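Local coordinates for protein esterase LipW (Mycobacterium marinum, PDB 3QH4) that probably acts as a serine hydrolase of the alpha/beta-hydrolase fold, cleaving ester bonds with strict substrate selectivity, at residues 111-117 against 311-316. Numbering follows the deposited sequence.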
loop_
_atom_site.group_PDB
_atom_site.type_symbol
_atom_site.label_atom_id
_atom_site.label_comp_id
_atom_site.label_asym_id
_atom_site.label_seq_id
_atom_site.Cartn_x
_atom_site.Cartn_y
_atom_site.Cartn_z
ATOM N N LEU A 111 3.629 9.940 6.212
ATOM C CA LEU A 111 3.482 10.612 4.913
ATOM C C LEU A 111 2.957 12.040 5.078
ATOM O O LEU A 111 3.525 12.980 4.524
ATOM C CB LEU A 111 2.540 9.836 3.990
ATOM C CG LEU A 111 3.025 8.477 3.485
ATOM C CD1 LEU A 111 1.955 7.831 2.600
ATOM C CD2 LEU A 111 4.342 8.614 2.707
ATOM N N ALA A 112 1.874 12.199 5.843
ATOM C CA ALA A 112 1.249 13.520 5.994
ATOM C C ALA A 112 2.254 14.529 6.536
ATOM O O ALA A 112 2.406 15.622 6.003
ATOM C CB ALA A 112 0.028 13.428 6.926
ATOM N N ARG A 113 2.940 14.150 7.607
ATOM C CA ARG A 113 3.819 15.062 8.322
ATOM C C ARG A 113 5.058 15.395 7.483
ATOM O O ARG A 113 5.425 16.582 7.306
ATOM C CB ARG A 113 4.251 14.435 9.644
ATOM C CG ARG A 113 5.294 15.272 10.386
ATOM C CD ARG A 113 5.557 14.698 11.765
ATOM N NE ARG A 113 6.267 13.425 11.709
ATOM C CZ ARG A 113 7.586 13.290 11.666
ATOM N NH1 ARG A 113 8.374 14.378 11.631
ATOM N NH2 ARG A 113 8.121 12.074 11.617
ATOM N N ARG A 114 5.686 14.353 6.949
ATOM C CA ARG A 114 6.950 14.551 6.253
ATOM C C ARG A 114 6.816 15.190 4.876
ATOM O O ARG A 114 7.700 15.968 4.456
ATOM C CB ARG A 114 7.723 13.237 6.160
ATOM C CG ARG A 114 8.189 12.705 7.544
ATOM C CD ARG A 114 8.897 11.389 7.326
ATOM N NE ARG A 114 8.996 10.604 8.551
ATOM C CZ ARG A 114 10.142 10.211 9.094
ATOM N NH1 ARG A 114 11.306 10.571 8.549
ATOM N NH2 ARG A 114 10.126 9.438 10.186
ATOM N N ALA A 115 5.728 14.878 4.174
ATOM C CA ALA A 115 5.487 15.470 2.855
ATOM C C ALA A 115 4.688 16.766 2.947
ATOM O O ALA A 115 4.447 17.386 1.919
ATOM C CB ALA A 115 4.740 14.478 1.970
ATOM N N ARG A 116 4.244 17.138 4.154
ATOM C CA ARG A 116 3.407 18.340 4.363
ATOM C C ARG A 116 2.166 18.293 3.479
ATOM O O ARG A 116 1.998 19.105 2.591
ATOM C CB ARG A 116 4.211 19.645 4.142
ATOM C CG ARG A 116 5.448 19.708 5.050
ATOM C CD ARG A 116 6.284 21.015 4.901
ATOM N NE ARG A 116 6.853 21.190 3.560
ATOM C CZ ARG A 116 7.794 20.427 2.989
ATOM N NH1 ARG A 116 8.337 19.369 3.613
ATOM N NH2 ARG A 116 8.201 20.730 1.757
ATOM N N CYS A 117 1.275 17.353 3.768
ATOM C CA CYS A 117 0.124 17.132 2.916
ATOM C C CYS A 117 -1.013 16.527 3.714
ATOM O O CYS A 117 -0.899 16.269 4.928
ATOM C CB CYS A 117 0.475 16.203 1.724
ATOM S SG CYS A 117 0.849 14.456 2.239
ATOM N N LEU A 311 7.310 12.741 -2.186
ATOM C CA LEU A 311 6.044 13.435 -2.273
ATOM C C LEU A 311 6.243 14.926 -2.145
ATOM O O LEU A 311 5.648 15.674 -2.888
ATOM C CB LEU A 311 5.078 12.964 -1.176
ATOM C CG LEU A 311 4.392 11.631 -1.410
ATOM C CD1 LEU A 311 3.629 11.209 -0.138
ATOM C CD2 LEU A 311 3.464 11.693 -2.668
ATOM N N ALA A 312 7.093 15.367 -1.212
ATOM C CA ALA A 312 7.247 16.821 -1.025
ATOM C C ALA A 312 7.798 17.458 -2.304
ATOM O O ALA A 312 7.398 18.565 -2.683
ATOM C CB ALA A 312 8.152 17.128 0.153
ATOM N N ASP A 313 8.715 16.769 -2.968
ATOM C CA ASP A 313 9.271 17.339 -4.209
ATOM C C ASP A 313 8.209 17.412 -5.306
ATOM O O ASP A 313 8.235 18.331 -6.138
ATOM C CB ASP A 313 10.504 16.577 -4.691
ATOM C CG ASP A 313 11.749 16.856 -3.830
ATOM O OD1 ASP A 313 11.732 17.785 -2.985
ATOM O OD2 ASP A 313 12.740 16.132 -3.992
ATOM N N ALA A 314 7.284 16.451 -5.316
ATOM C CA ALA A 314 6.202 16.446 -6.312
ATOM C C ALA A 314 5.224 17.589 -6.035
ATOM O O ALA A 314 4.742 18.294 -6.966
ATOM C CB ALA A 314 5.471 15.096 -6.260
ATOM N N PHE A 315 4.942 17.776 -4.741
ATOM C CA PHE A 315 3.956 18.759 -4.282
ATOM C C PHE A 315 4.508 20.194 -4.215
ATOM O O PHE A 315 3.734 21.145 -4.346
ATOM C CB PHE A 315 3.431 18.379 -2.898
ATOM C CG PHE A 315 2.532 17.166 -2.877
ATOM C CD1 PHE A 315 1.802 16.785 -4.014
ATOM C CD2 PHE A 315 2.365 16.439 -1.685
ATOM C CE1 PHE A 315 0.929 15.679 -3.991
ATOM C CE2 PHE A 315 1.503 15.314 -1.652
ATOM C CZ PHE A 315 0.780 14.940 -2.808
ATOM N N TYR A 316 5.825 20.350 -4.007
ATOM C CA TYR A 316 6.422 21.663 -3.809
ATOM C C TYR A 316 7.686 21.767 -4.666
ATOM O O TYR A 316 8.795 21.774 -4.138
ATOM C CB TYR A 316 6.745 21.872 -2.320
ATOM C CG TYR A 316 5.564 21.697 -1.385
ATOM C CD1 TYR A 316 4.654 22.736 -1.182
ATOM C CD2 TYR A 316 5.354 20.499 -0.690
ATOM C CE1 TYR A 316 3.585 22.604 -0.326
ATOM C CE2 TYR A 316 4.270 20.351 0.179
ATOM C CZ TYR A 316 3.384 21.416 0.350
ATOM O OH TYR A 316 2.292 21.300 1.179
#
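Ala-115 and Ala-312 bring the C-terminal turns of helices 105-115 and 298-315 together, their CA atoms 4.5 Å apart while the axes of the segments 111-115 and 311-315, inclined at 58°, approach to 9.9 Å. Small alanines at this nearest pair allow the approach. Ala-115 CB also rests on Leu-311 CB at 3.5 Å, and Leu-311 sends CD1 to Leu-111 CD2. In the alpha/beta-hydrolase fold helices flank the central sheet; here Leu-311 and Phe-315 touch strands 189-193 and 85-91, and Cys-117 leads from helix 105-115 into strand 118-122. Arg-116, first to leave helical geometry, turns the chain out with positive phi. Its carbonyl O accepts a 2.6 Å bond from Tyr-316 OH, in the carbonyl plane with a C=O...donor angle of 159°; tyrosine's long ring carries the hydroxyl that far. The same ring sets CE2 edge-on, 3.4 Å from Ala-115 O, a buried oxygen with no hydrogen-bond partner. The long Arg-116 chain, bent at chi3, suits this exposed place, bringing NH2 to Tyr-316 CD2 and Ala-312 CB, its guanidinium 28° from the ring plane. Deeper, apolar Phe-315 suits its buried site: CE2 meets Cys-117 CB at 3.6 Å, and SG lies at the ring edge, a sulfur-aromatic contact; both side chains also touch Val-88.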